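3-Hydroxyacyl-CoA dehydrogenase (Ralstonia eutropha H16, PDB 4PZD) probably catalyses the reversible NAD-dependent oxidation of (3S)-3-hydroxyacyl-CoA thioesters, such as 3-hydroxybutyryl-CoA, to the corresponding 3-oxoacyl-CoA. Local coordinates at residues I3-I8 with N28-D33; D84-A89 with E110-A115; A90-D95 with S116-I121. All coordinates share one frame; numbering follows the deposited sequence.

Contact 1: I3-I8 with N28-D33; sequences IRTVGI and NVVMVD. With NAD (nicotinamide-adenine-dinucleotide), chain J.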
loop_
_atom_site.group_PDB
_atom_site.type_symbol
_atom_site.label_atom_id
_atom_site.label_comp_id
_atom_site.label_asym_id
_atom_site.label_seq_id
_atom_site.Cartn_x
_atom_site.Cartn_y
_atom_site.Cartn_z
ATOM N N ILE A 3 -15.965 14.076 -29.480
ATOM C CA ILE A 3 -14.871 13.166 -29.795
ATOM C C ILE A 3 -15.484 11.816 -30.174
ATOM O O ILE A 3 -15.783 11.012 -29.303
ATOM C CB ILE A 3 -13.857 13.084 -28.606
ATOM C CG1 ILE A 3 -12.828 14.221 -28.725
ATOM C CG2 ILE A 3 -13.122 11.743 -28.544
ATOM C CD1 ILE A 3 -11.848 14.341 -27.573
ATOM N N ARG A 4 -15.700 11.584 -31.469
ATOM C CA ARG A 4 -16.167 10.267 -31.933
ATOM C C ARG A 4 -15.071 9.423 -32.593
ATOM O O ARG A 4 -15.255 8.216 -32.749
ATOM C CB ARG A 4 -17.375 10.407 -32.875
ATOM C CG ARG A 4 -18.298 9.178 -32.909
ATOM C CD ARG A 4 -19.664 9.471 -33.544
ATOM N NE ARG A 4 -19.666 9.365 -35.014
ATOM C CZ ARG A 4 -19.997 8.276 -35.723
ATOM N NH1 ARG A 4 -20.369 7.145 -35.131
ATOM N NH2 ARG A 4 -19.952 8.314 -37.050
ATOM N N THR A 5 -13.935 10.036 -32.947
ATOM C CA THR A 5 -12.808 9.320 -33.580
ATOM C C THR A 5 -11.430 9.575 -32.936
ATOM O O THR A 5 -10.909 10.689 -33.027
ATOM C CB THR A 5 -12.683 9.703 -35.057
ATOM O OG1 THR A 5 -13.984 9.715 -35.651
ATOM C CG2 THR A 5 -11.764 8.712 -35.801
ATOM N N VAL A 6 -10.834 8.524 -32.353
ATOM C CA VAL A 6 -9.578 8.615 -31.578
ATOM C C VAL A 6 -8.341 8.090 -32.316
ATOM O O VAL A 6 -8.211 6.881 -32.553
ATOM C CB VAL A 6 -9.673 7.797 -30.269
ATOM C CG1 VAL A 6 -8.324 7.749 -29.547
ATOM C CG2 VAL A 6 -10.766 8.353 -29.371
ATOM N N GLY A 7 -7.418 8.996 -32.628
ATOM C CA GLY A 7 -6.103 8.621 -33.153
ATOM C C GLY A 7 -5.274 7.846 -32.124
ATOM O O GLY A 7 -5.252 8.187 -30.939
ATOM N N ILE A 8 -4.616 6.777 -32.568
ATOM C CA ILE A 8 -3.665 6.076 -31.725
ATOM C C ILE A 8 -2.384 5.783 -32.484
ATOM O O ILE A 8 -2.414 5.107 -33.519
ATOM C CB ILE A 8 -4.221 4.755 -31.206
ATOM C CG1 ILE A 8 -5.463 5.021 -30.361
ATOM C CG2 ILE A 8 -3.155 4.042 -30.377
ATOM C CD1 ILE A 8 -5.924 3.830 -29.546
ATOM N N ASN A 28 -14.634 5.266 -32.813
ATOM C CA ASN A 28 -13.849 4.929 -33.999
ATOM C C ASN A 28 -12.373 5.134 -33.718
ATOM O O ASN A 28 -11.945 6.253 -33.420
ATOM C CB ASN A 28 -14.254 5.813 -35.187
ATOM C CG ASN A 28 -15.766 5.883 -35.388
ATOM O OD1 ASN A 28 -16.414 6.856 -34.967
ATOM N ND2 ASN A 28 -16.336 4.854 -36.033
ATOM N N VAL A 29 -11.595 4.061 -33.791
ATOM C CA VAL A 29 -10.164 4.160 -33.557
ATOM C C VAL A 29 -9.406 4.029 -34.850
ATOM O O VAL A 29 -9.676 3.126 -35.619
ATOM C CB VAL A 29 -9.629 3.046 -32.650
ATOM C CG1 VAL A 29 -8.152 3.301 -32.353
ATOM C CG2 VAL A 29 -10.433 2.942 -31.365
ATOM N N VAL A 30 -8.446 4.919 -35.059
ATOM C CA VAL A 30 -7.485 4.828 -36.158
ATOM C C VAL A 30 -6.123 4.488 -35.546
ATOM O O VAL A 30 -5.422 5.358 -35.011
ATOM C CB VAL A 30 -7.420 6.150 -36.964
ATOM C CG1 VAL A 30 -6.237 6.177 -37.924
ATOM C CG2 VAL A 30 -8.712 6.358 -37.729
ATOM N N MET A 31 -5.757 3.216 -35.608
ATOM C CA MET A 31 -4.546 2.769 -34.961
ATOM C C MET A 31 -3.410 2.690 -35.962
ATOM O O MET A 31 -3.506 1.964 -36.937
ATOM C CB MET A 31 -4.766 1.418 -34.345
ATOM C CG MET A 31 -3.862 1.177 -33.169
ATOM S SD MET A 31 -3.714 -0.559 -32.742
ATOM C CE MET A 31 -5.271 -1.268 -33.259
ATOM N N VAL A 32 -2.336 3.424 -35.700
ATOM C CA VAL A 32 -1.210 3.527 -36.622
ATOM C C VAL A 32 0.057 2.870 -36.024
ATOM O O VAL A 32 0.405 3.126 -34.874
ATOM C CB VAL A 32 -0.954 5.016 -36.957
ATOM C CG1 VAL A 32 0.202 5.175 -37.930
ATOM C CG2 VAL A 32 -2.205 5.653 -37.537
ATOM N N ASP A 33 0.725 1.998 -36.784
ATOM C CA ASP A 33 2.075 1.512 -36.414
ATOM C C ASP A 33 2.999 1.593 -37.639
ATOM O O ASP A 33 2.661 2.281 -38.611
ATOM C CB ASP A 33 2.018 0.098 -35.809
ATOM C CG ASP A 33 3.034 -0.109 -34.696
ATOM O OD1 ASP A 33 4.175 0.373 -34.843
ATOM O OD2 ASP A 33 2.703 -0.755 -33.681
HETATM P PA NAD J . 5.033 -2.743 -26.686
HETATM O O1A NAD J . 6.442 -3.284 -26.701
HETATM O O2A NAD J . 3.903 -3.674 -26.306
HETATM O O5B NAD J . 4.742 -2.152 -28.160
HETATM C C5B NAD J . 5.239 -0.883 -28.599
HETATM C C4B NAD J . 4.600 -0.531 -29.940
HETATM O O4B NAD J . 4.929 0.819 -30.312
HETATM C C3B NAD J . 5.078 -1.473 -31.057
HETATM O O3B NAD J . 3.984 -2.140 -31.729
HETATM C C2B NAD J . 5.878 -0.561 -31.980
HETATM O O2B NAD J . 5.843 -0.952 -33.365
HETATM C C1B NAD J . 5.262 0.820 -31.715
HETATM N N9A NAD J . 6.164 1.916 -32.215
HETATM C C8A NAD J . 7.486 2.111 -31.960
HETATM N N7A NAD J . 7.942 3.204 -32.642
HETATM C C5A NAD J . 6.917 3.718 -33.352
HETATM C C6A NAD J . 6.699 4.871 -34.285
HETATM N N6A NAD J . 7.726 5.719 -34.596
HETATM N N1A NAD J . 5.446 5.049 -34.814
HETATM C C2A NAD J . 4.424 4.209 -34.511
HETATM N N3A NAD J . 4.563 3.153 -33.666
HETATM C C4A NAD J . 5.752 2.861 -33.071
HETATM O O3 NAD J . 5.015 -1.412 -25.762
HETATM P PN NAD J . 3.771 -0.837 -24.900
HETATM O O1N NAD J . 3.618 -1.688 -23.657
HETATM O O2N NAD J . 2.580 -0.612 -25.811
HETATM O O5D NAD J . 4.377 0.587 -24.416
HETATM C C5D NAD J . 4.062 1.813 -25.068
HETATM C C4D NAD J . 4.367 3.016 -24.176
HETATM O O4D NAD J . 3.344 3.240 -23.194
HETATM C C3D NAD J . 5.636 2.890 -23.361
HETATM O O3D NAD J . 6.790 3.209 -24.123
HETATM C C2D NAD J . 5.364 3.879 -22.254
HETATM O O2D NAD J . 5.582 5.208 -22.735
HETATM C C1D NAD J . 3.897 3.736 -21.957
HETATM N N1N NAD J . 3.672 2.862 -20.771
HETATM C C2N NAD J . 4.059 1.565 -20.780
HETATM C C3N NAD J . 3.857 0.716 -19.686
HETATM C C7N NAD J . 4.308 -0.726 -19.784
HETATM O O7N NAD J . 4.997 -1.214 -18.908
HETATM N N7N NAD J . 3.947 -1.465 -20.838
HETATM C C4N NAD J . 3.234 1.235 -18.542
HETATM C C5N NAD J . 2.837 2.567 -18.541
HETATM C C6N NAD J . 3.072 3.364 -19.666
#

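Contact 2: D84-A89 with E110-A115; sequences DIVIEA and ENVIIA. With NAD (nicotinamide-adenine-dinucleotide), chain J.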
loop_
_atom_site.group_PDB
_atom_site.type_symbol
_atom_site.label_atom_id
_atom_site.label_comp_id
_atom_site.label_asym_id
_atom_site.label_seq_id
_atom_site.Cartn_x
_atom_site.Cartn_y
_atom_site.Cartn_z
ATOM N N ASP A 84 -10.374 13.023 -33.987
ATOM C CA ASP A 84 -10.690 14.089 -33.018
ATOM C C ASP A 84 -9.517 14.365 -32.047
ATOM O O ASP A 84 -9.362 15.476 -31.528
ATOM C CB ASP A 84 -11.956 13.718 -32.221
ATOM C CG ASP A 84 -13.140 13.363 -33.118
ATOM O OD1 ASP A 84 -13.259 13.951 -34.214
ATOM O OD2 ASP A 84 -13.954 12.491 -32.730
ATOM N N ILE A 85 -8.698 13.339 -31.821
ATOM C CA ILE A 85 -7.602 13.382 -30.867
ATOM C C ILE A 85 -6.667 12.202 -31.134
ATOM O O ILE A 85 -7.123 11.096 -31.435
ATOM C CB ILE A 85 -8.136 13.274 -29.428
ATOM C CG1 ILE A 85 -6.988 13.292 -28.420
ATOM C CG2 ILE A 85 -8.960 11.996 -29.245
ATOM C CD1 ILE A 85 -7.457 13.162 -26.987
ATOM N N VAL A 86 -5.367 12.437 -31.007
ATOM C CA VAL A 86 -4.376 11.385 -31.154
ATOM C C VAL A 86 -3.680 11.140 -29.827
ATOM O O VAL A 86 -3.224 12.081 -29.177
ATOM C CB VAL A 86 -3.288 11.760 -32.179
ATOM C CG1 VAL A 86 -2.511 10.515 -32.603
ATOM C CG2 VAL A 86 -3.898 12.469 -33.387
ATOM N N ILE A 87 -3.574 9.870 -29.458
ATOM C CA ILE A 87 -2.823 9.439 -28.290
ATOM C C ILE A 87 -1.562 8.708 -28.735
ATOM O O ILE A 87 -1.668 7.689 -29.409
ATOM C CB ILE A 87 -3.643 8.437 -27.451
ATOM C CG1 ILE A 87 -4.948 9.092 -26.945
ATOM C CG2 ILE A 87 -2.780 7.861 -26.321
ATOM C CD1 ILE A 87 -5.826 8.166 -26.136
ATOM N N GLU A 88 -0.390 9.224 -28.340
ATOM C CA GLU A 88 0.882 8.565 -28.593
ATOM C C GLU A 88 1.069 7.513 -27.542
ATOM O O GLU A 88 0.796 7.750 -26.380
ATOM C CB GLU A 88 2.051 9.556 -28.557
ATOM C CG GLU A 88 3.427 8.940 -28.855
ATOM C CD GLU A 88 4.086 8.361 -27.616
ATOM O OE1 GLU A 88 4.395 9.148 -26.702
ATOM O OE2 GLU A 88 4.286 7.130 -27.539
ATOM N N ALA A 89 1.569 6.356 -27.955
ATOM C CA ALA A 89 1.621 5.195 -27.092
ATOM C C ALA A 89 2.605 4.162 -27.642
ATOM O O ALA A 89 2.394 2.943 -27.584
ATOM C CB ALA A 89 0.219 4.608 -26.965
ATOM N N GLU A 110 -4.831 22.267 -36.035
ATOM C CA GLU A 110 -4.583 23.069 -34.805
ATOM C C GLU A 110 -5.410 22.793 -33.566
ATOM O O GLU A 110 -4.930 22.966 -32.443
ATOM C CB GLU A 110 -4.807 24.538 -35.103
ATOM C CG GLU A 110 -3.581 25.241 -35.628
ATOM C CD GLU A 110 -3.740 26.745 -35.585
ATOM O OE1 GLU A 110 -4.540 27.273 -36.400
ATOM O OE2 GLU A 110 -3.066 27.383 -34.736
ATOM N N ASN A 111 -6.662 22.427 -33.776
ATOM C CA ASN A 111 -7.587 22.279 -32.685
ATOM C C ASN A 111 -7.687 20.850 -32.162
ATOM O O ASN A 111 -8.392 20.595 -31.170
ATOM C CB ASN A 111 -8.966 22.792 -33.120
ATOM C CG ASN A 111 -9.570 23.737 -32.105
ATOM O OD1 ASN A 111 -9.408 24.959 -32.212
ATOM N ND2 ASN A 111 -10.226 23.179 -31.086
ATOM N N VAL A 112 -7.000 19.926 -32.828
ATOM C CA VAL A 112 -6.987 18.522 -32.418
ATOM C C VAL A 112 -6.105 18.408 -31.184
ATOM O O VAL A 112 -5.087 19.077 -31.065
ATOM C CB VAL A 112 -6.477 17.579 -33.554
ATOM C CG1 VAL A 112 -6.049 16.225 -33.009
ATOM C CG2 VAL A 112 -7.553 17.396 -34.627
ATOM N N ILE A 113 -6.519 17.561 -30.261
ATOM C CA ILE A 113 -5.777 17.350 -29.039
ATOM C C ILE A 113 -4.760 16.258 -29.262
ATOM O O ILE A 113 -5.075 15.222 -29.857
ATOM C CB ILE A 113 -6.702 16.931 -27.888
ATOM C CG1 ILE A 113 -7.575 18.128 -27.461
ATOM C CG2 ILE A 113 -5.866 16.386 -26.731
ATOM C CD1 ILE A 113 -8.667 17.801 -26.462
ATOM N N ILE A 114 -3.555 16.502 -28.768
ATOM C CA ILE A 114 -2.509 15.509 -28.760
ATOM C C ILE A 114 -2.156 15.076 -27.313
ATOM O O ILE A 114 -1.824 15.902 -26.448
ATOM C CB ILE A 114 -1.262 16.060 -29.470
ATOM C CG1 ILE A 114 -1.652 16.603 -30.849
ATOM C CG2 ILE A 114 -0.188 14.985 -29.547
ATOM C CD1 ILE A 114 -0.496 17.211 -31.624
ATOM N N ALA A 115 -2.245 13.776 -27.056
ATOM C CA ALA A 115 -1.902 13.225 -25.763
ATOM C C ALA A 115 -0.701 12.323 -25.926
ATOM O O ALA A 115 -0.321 11.967 -27.043
ATOM C CB ALA A 115 -3.065 12.437 -25.193
HETATM P PA NAD J . 5.033 -2.743 -26.686
HETATM O O1A NAD J . 6.442 -3.284 -26.701
HETATM O O2A NAD J . 3.903 -3.674 -26.306
HETATM O O5B NAD J . 4.742 -2.152 -28.160
HETATM C C5B NAD J . 5.239 -0.883 -28.599
HETATM C C4B NAD J . 4.600 -0.531 -29.940
HETATM O O4B NAD J . 4.929 0.819 -30.312
HETATM C C3B NAD J . 5.078 -1.473 -31.057
HETATM O O3B NAD J . 3.984 -2.140 -31.729
HETATM C C2B NAD J . 5.878 -0.561 -31.980
HETATM O O2B NAD J . 5.843 -0.952 -33.365
HETATM C C1B NAD J . 5.262 0.820 -31.715
HETATM N N9A NAD J . 6.164 1.916 -32.215
HETATM C C8A NAD J . 7.486 2.111 -31.960
HETATM N N7A NAD J . 7.942 3.204 -32.642
HETATM C C5A NAD J . 6.917 3.718 -33.352
HETATM C C6A NAD J . 6.699 4.871 -34.285
HETATM N N6A NAD J . 7.726 5.719 -34.596
HETATM N N1A NAD J . 5.446 5.049 -34.814
HETATM C C2A NAD J . 4.424 4.209 -34.511
HETATM N N3A NAD J . 4.563 3.153 -33.666
HETATM C C4A NAD J . 5.752 2.861 -33.071
HETATM O O3 NAD J . 5.015 -1.412 -25.762
HETATM P PN NAD J . 3.771 -0.837 -24.900
HETATM O O1N NAD J . 3.618 -1.688 -23.657
HETATM O O2N NAD J . 2.580 -0.612 -25.811
HETATM O O5D NAD J . 4.377 0.587 -24.416
HETATM C C5D NAD J . 4.062 1.813 -25.068
HETATM C C4D NAD J . 4.367 3.016 -24.176
HETATM O O4D NAD J . 3.344 3.240 -23.194
HETATM C C3D NAD J . 5.636 2.890 -23.361
HETATM O O3D NAD J . 6.790 3.209 -24.123
HETATM C C2D NAD J . 5.364 3.879 -22.254
HETATM O O2D NAD J . 5.582 5.208 -22.735
HETATM C C1D NAD J . 3.897 3.736 -21.957
HETATM N N1N NAD J . 3.672 2.862 -20.771
HETATM C C2N NAD J . 4.059 1.565 -20.780
HETATM C C3N NAD J . 3.857 0.716 -19.686
HETATM C C7N NAD J . 4.308 -0.726 -19.784
HETATM O O7N NAD J . 4.997 -1.214 -18.908
HETATM N N7N NAD J . 3.947 -1.465 -20.838
HETATM C C4N NAD J . 3.234 1.235 -18.542
HETATM C C5N NAD J . 2.837 2.567 -18.541
HETATM C C6N NAD J . 3.072 3.364 -19.666
#

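Contact 3: A90-D95 with S116-I121; sequences ATENYD and SNTSSI. With NAD (nicotinamide-adenine-dinucleotide), chain J.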
loop_
_atom_site.group_PDB
_atom_site.type_symbol
_atom_site.label_atom_id
_atom_site.label_comp_id
_atom_site.label_asym_id
_atom_site.label_seq_id
_atom_site.Cartn_x
_atom_site.Cartn_y
_atom_site.Cartn_z
ATOM N N ALA A 90 3.710 4.676 -28.150
ATOM C CA ALA A 90 4.668 3.887 -28.905
ATOM C C ALA A 90 5.962 3.638 -28.146
ATOM O O ALA A 90 6.597 2.591 -28.368
ATOM C CB ALA A 90 4.972 4.588 -30.212
ATOM N N THR A 91 6.344 4.572 -27.260
ATOM C CA THR A 91 7.702 4.603 -26.685
ATOM C C THR A 91 7.911 5.459 -25.405
ATOM O O THR A 91 7.424 6.582 -25.307
ATOM C CB THR A 91 8.695 5.096 -27.751
ATOM O OG1 THR A 91 9.988 5.280 -27.170
ATOM C CG2 THR A 91 8.227 6.424 -28.354
ATOM N N GLU A 92 8.640 4.905 -24.434
ATOM C CA GLU A 92 9.261 5.691 -23.350
ATOM C C GLU A 92 10.648 6.231 -23.728
ATOM O O GLU A 92 11.367 6.665 -22.850
ATOM C CB GLU A 92 9.434 4.877 -22.053
ATOM C CG GLU A 92 8.193 4.668 -21.206
ATOM C CD GLU A 92 7.584 5.959 -20.632
ATOM O OE1 GLU A 92 7.057 6.787 -21.426
ATOM O OE2 GLU A 92 7.617 6.126 -19.374
ATOM N N ASN A 93 11.032 6.197 -25.004
ATOM C CA ASN A 93 12.258 6.861 -25.439
ATOM C C ASN A 93 11.996 8.337 -25.729
ATOM O O ASN A 93 11.151 8.657 -26.569
ATOM C CB ASN A 93 12.854 6.205 -26.684
ATOM C CG ASN A 93 14.187 6.812 -27.048
ATOM O OD1 ASN A 93 14.270 7.867 -27.676
ATOM N ND2 ASN A 93 15.238 6.173 -26.614
ATOM N N TYR A 94 12.752 9.221 -25.080
ATOM C CA TYR A 94 12.516 10.638 -25.200
ATOM C C TYR A 94 12.697 11.158 -26.616
ATOM O O TYR A 94 11.768 11.707 -27.206
ATOM C CB TYR A 94 13.415 11.438 -24.259
ATOM C CG TYR A 94 12.986 12.889 -24.225
ATOM C CD1 TYR A 94 11.859 13.274 -23.509
ATOM C CD2 TYR A 94 13.646 13.855 -24.970
ATOM C CE1 TYR A 94 11.424 14.584 -23.500
ATOM C CE2 TYR A 94 13.221 15.169 -24.962
ATOM C CZ TYR A 94 12.104 15.524 -24.218
ATOM O OH TYR A 94 11.647 16.816 -24.198
ATOM N N ASP A 95 13.890 11.023 -27.169
ATOM C CA ASP A 95 14.149 11.641 -28.475
ATOM C C ASP A 95 13.151 11.151 -29.482
ATOM O O ASP A 95 12.682 11.928 -30.314
ATOM C CB ASP A 95 15.551 11.344 -28.992
ATOM C CG ASP A 95 16.604 12.232 -28.379
ATOM O OD1 ASP A 95 16.265 13.094 -27.545
ATOM O OD2 ASP A 95 17.790 12.067 -28.741
ATOM N N SER A 116 -0.103 11.979 -24.790
ATOM C CA SER A 116 1.015 11.043 -24.727
ATOM C C SER A 116 0.891 10.207 -23.474
ATOM O O SER A 116 0.804 10.736 -22.376
ATOM C CB SER A 116 2.359 11.786 -24.731
ATOM O OG SER A 116 3.382 11.024 -25.356
ATOM N N ASN A 117 0.826 8.902 -23.662
ATOM C CA ASN A 117 0.917 7.963 -22.568
ATOM C C ASN A 117 2.383 7.885 -22.103
ATOM O O ASN A 117 3.308 7.816 -22.918
ATOM C CB ASN A 117 0.447 6.594 -23.047
ATOM C CG ASN A 117 0.256 5.614 -21.924
ATOM O OD1 ASN A 117 1.023 4.673 -21.759
ATOM N ND2 ASN A 117 -0.789 5.808 -21.162
ATOM N N THR A 118 2.585 7.890 -20.794
ATOM C CA THR A 118 3.919 7.891 -20.219
ATOM C C THR A 118 3.789 7.732 -18.697
ATOM O O THR A 118 2.853 8.257 -18.086
ATOM C CB THR A 118 4.696 9.192 -20.565
ATOM O OG1 THR A 118 6.040 9.118 -20.063
ATOM C CG2 THR A 118 4.008 10.433 -19.998
ATOM N N SER A 119 4.725 6.990 -18.107
ATOM C CA SER A 119 4.816 6.824 -16.654
ATOM C C SER A 119 5.752 7.851 -16.011
ATOM O O SER A 119 5.551 8.204 -14.851
ATOM C CB SER A 119 5.317 5.420 -16.308
ATOM O OG SER A 119 4.869 4.498 -17.277
ATOM N N SER A 120 6.729 8.349 -16.772
ATOM C CA SER A 120 7.878 9.062 -16.201
ATOM C C SER A 120 8.255 10.361 -16.892
ATOM O O SER A 120 8.887 11.200 -16.290
ATOM C CB SER A 120 9.125 8.139 -16.222
ATOM O OG SER A 120 9.433 7.633 -17.531
ATOM N N ILE A 121 7.915 10.514 -18.164
ATOM C CA ILE A 121 8.416 11.633 -18.944
ATOM C C ILE A 121 7.616 12.875 -18.635
ATOM O O ILE A 121 6.387 12.836 -18.652
ATOM C CB ILE A 121 8.326 11.387 -20.469
ATOM C CG1 ILE A 121 9.096 10.124 -20.899
ATOM C CG2 ILE A 121 8.855 12.606 -21.222
ATOM C CD1 ILE A 121 10.606 10.252 -20.839
HETATM P PA NAD J . 5.033 -2.743 -26.686
HETATM O O1A NAD J . 6.442 -3.284 -26.701
HETATM O O2A NAD J . 3.903 -3.674 -26.306
HETATM O O5B NAD J . 4.742 -2.152 -28.160
HETATM C C5B NAD J . 5.239 -0.883 -28.599
HETATM C C4B NAD J . 4.600 -0.531 -29.940
HETATM O O4B NAD J . 4.929 0.819 -30.312
HETATM C C3B NAD J . 5.078 -1.473 -31.057
HETATM O O3B NAD J . 3.984 -2.140 -31.729
HETATM C C2B NAD J . 5.878 -0.561 -31.980
HETATM O O2B NAD J . 5.843 -0.952 -33.365
HETATM C C1B NAD J . 5.262 0.820 -31.715
HETATM N N9A NAD J . 6.164 1.916 -32.215
HETATM C C8A NAD J . 7.486 2.111 -31.960
HETATM N N7A NAD J . 7.942 3.204 -32.642
HETATM C C5A NAD J . 6.917 3.718 -33.352
HETATM C C6A NAD J . 6.699 4.871 -34.285
HETATM N N6A NAD J . 7.726 5.719 -34.596
HETATM N N1A NAD J . 5.446 5.049 -34.814
HETATM C C2A NAD J . 4.424 4.209 -34.511
HETATM N N3A NAD J . 4.563 3.153 -33.666
HETATM C C4A NAD J . 5.752 2.861 -33.071
HETATM O O3 NAD J . 5.015 -1.412 -25.762
HETATM P PN NAD J . 3.771 -0.837 -24.900
HETATM O O1N NAD J . 3.618 -1.688 -23.657
HETATM O O2N NAD J . 2.580 -0.612 -25.811
HETATM O O5D NAD J . 4.377 0.587 -24.416
HETATM C C5D NAD J . 4.062 1.813 -25.068
HETATM C C4D NAD J . 4.367 3.016 -24.176
HETATM O O4D NAD J . 3.344 3.240 -23.194
HETATM C C3D NAD J . 5.636 2.890 -23.361
HETATM O O3D NAD J . 6.790 3.209 -24.123
HETATM C C2D NAD J . 5.364 3.879 -22.254
HETATM O O2D NAD J . 5.582 5.208 -22.735
HETATM C C1D NAD J . 3.897 3.736 -21.957
HETATM N N1N NAD J . 3.672 2.862 -20.771
HETATM C C2N NAD J . 4.059 1.565 -20.780
HETATM C C3N NAD J . 3.857 0.716 -19.686
HETATM C C7N NAD J . 4.308 -0.726 -19.784
HETATM O O7N NAD J . 4.997 -1.214 -18.908
HETATM N N7N NAD J . 3.947 -1.465 -20.838
HETATM C C4N NAD J . 3.234 1.235 -18.542
HETATM C C5N NAD J . 2.837 2.567 -18.541
HETATM C C6N NAD J . 3.072 3.364 -19.666
#

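Contact 1: I3-I8 with N28-D33
Ile8 sets CG1 anti to its own carbonyl carbon (chi1 -61°) and extends through chi2, while Val29 holds CG1 anti to its backbone N; the two branches meet with Ile8 CD1 3.6 Å from Val29 CG1. The other branch of Ile8, CG2, lies 4.1 Å from CG of Met31, whose outer chain then bends away from the strand 5-8. These apolar groups share one face of the sheet, where helix 13-23 lies on Ile8 and Val29 through Ile18, Ala19 and Cys22, and Ala11 lies on Met31. On the other face Thr5 packs against Asn28: its methyl CG2 rests 3.9 Å from Asn28 CB and lies 4.3 Å from Val30 CG2.

The strands 5-8 and 28-32 pair in parallel, their directions 19° apart. Bonds alternate across the gap, from Asn28 N to Arg4 O, Val6 N to Asn28 O, Val30 N to Val6 O, Ile8 N to Val30 O and Val32 N to Ile8 O. The Val6 N to Asn28 O bond measures 2.7 Å. Midway, at Gly7, the strand has no side chain on the Val30 face. This is the first beta-alpha-beta unit of a Rossmann fold: strand 5-9 leads through the glycine-rich motif Gly10-Gly15, whose later residues already belong to helix 13-23, and strand 28-32 returns alongside.

Just past the second strand, Asp33 accepts from the adenosine ribose of NAD with both carboxylate oxygens. The hydroxyl O2B donates to Asp33 OD1 at 2.6 Å and O3B donates to Asp33 OD2 at 2.7 Å, a two-point grip that fixes how the carboxylate is turned against the sugar. Asp33 OD2 also accepts from Ala11 N, tying the ribose-binding acid back to the glycine-rich motif.

Contact 2: D84-A89 with E110-A115
Three backbone hydrogen bonds join Val86 and Glu88 to the strand 113-115, whose direction lies 13° from that of strand 85-88. Val86 is bonded through both its backbone N and its backbone O: the N donates to Ile113 O at 3.0 Å, and the O receives Ala115 N at 2.9 Å, an almost straight bond with 176° at the hydrogen. Glu88 N continues the pattern to Ala115 O. Weaker CA-H...O contacts accompany these, from Ile85 CA to Ile113 O and from Ile114 CA to Val86 O.

Apolar packing is found on both faces of the sheet. On one, Ile85 crosses Ile113 at a slant; with CG1 of Ile85 anti to the backbone N (chi1 179°), its end swings over the neighbouring strand, and CD1 comes 3.6 Å from Ile113 CG2. Farther along the same face, Ile87 CG1 stands 4.2 Å from the methyl of Ala115. Helix 161-173 lies against this side, touching Ile85 and Ile113. On the face of Val86 and Ile114, Val86 CG2 lies 4.3 Å from Val112 CG1, and that same methyl of Val112 also meets the backbone, 3.7 Å from Asp84 O.

The charged ends find their partners outside the pair. Glu88, bent at chi2, leads its carboxylate away from strand 113-115 to a salt bridge with Lys97, and its OE2 accepts from the backbone N of Ala90 and of Thr91. Asp84 points away from the second segment, and its OD2 accepts from Thr5 N.

At the end of strand 85-88, Ala89 O approaches C5D of NAD at 3.2 Å. Strand 85-88, helix 94-107 and strand 113-117 form a beta-alpha-beta unit of the Rossmann-type NAD-binding domain, with the cofactor at the C-terminal ends of parallel strands, as is usual for this fold.

Contact 3: A90-D95 with S116-I121
Glu92 spends both carboxylate oxygens on the segment 116-121. The hydroxyl of Thr118 donates to Glu92 OE1 at 2.9 Å, on the syn lone pair, the side facing the other oxygen. Glu92 OE2 is held by two donors from opposite faces of the carboxylate plane: Ser120 OG at 3.0 Å and the backbone N of Ser119 at 3.3 Å. On the cofactor side, O2D of the nicotinamide ribose donates to Glu92 OE1 as well, at 2.5 Å. The side chain reaches all these groups by folding at chi2 (-64°), which brings its end nearer the second segment.

Thr118 OG1 has a second task. It accepts from Ile121 N, three residues on, at 3.0 Å, closing an ST motif in the loop that carries the three donors to Glu92. Within the first segment, Thr91 OG1 accepts from Asn93 N in an ST turn, and Asn93 caps the start of helix 94-107 by accepting from Leu96 N.

Outside this polar core, Ile121 CG2 lies near the plane of the Tyr94 ring, at its edge, 3.8 Å from CD1; Leu126 of helix 123-127 touches both side chains. Ile121 CG1 also passes 3.9 Å from Glu92 OE1, an apolar flank beside the acid. Toward NAD, Ser119 OG stands 3.1 Å from the nicotinamide carbon C5N, and its side chain touches His140, predicted to be important for catalysis.

Protein and cofactor therefore share one carboxylate: the donors from Thr118, Ser119 and Ser120 fix its rotation, which is consistent with a group positioned by the protein to accept from the ribose hydroxyl.

Contacts 1 and 2 are neighbours in one sheet, their centres about 9 Å apart, where strands 5-9 and 85-88 run side by side; Asp84 and Ile85 of contact 2 meet Thr5 and Gly7 of contact 1. Contact 3 continues contact 2 along the last residues of strand 113-117 and into the loops beyond, with centres about 15 Å apart: Glu88 O and Asn117 N, 3.0 Å apart, probably share a hydrogen bond. Contacts 1 and 3 do not touch, their nearest atoms being about 6 Å apart, yet NAD spans them. Contact 1 holds its adenosine ribose; contact 3 holds its nicotinamide ribose and reaches the adenine through Ala90, while contact 2 meets the nicotinamide ribose at C5D through Ala89.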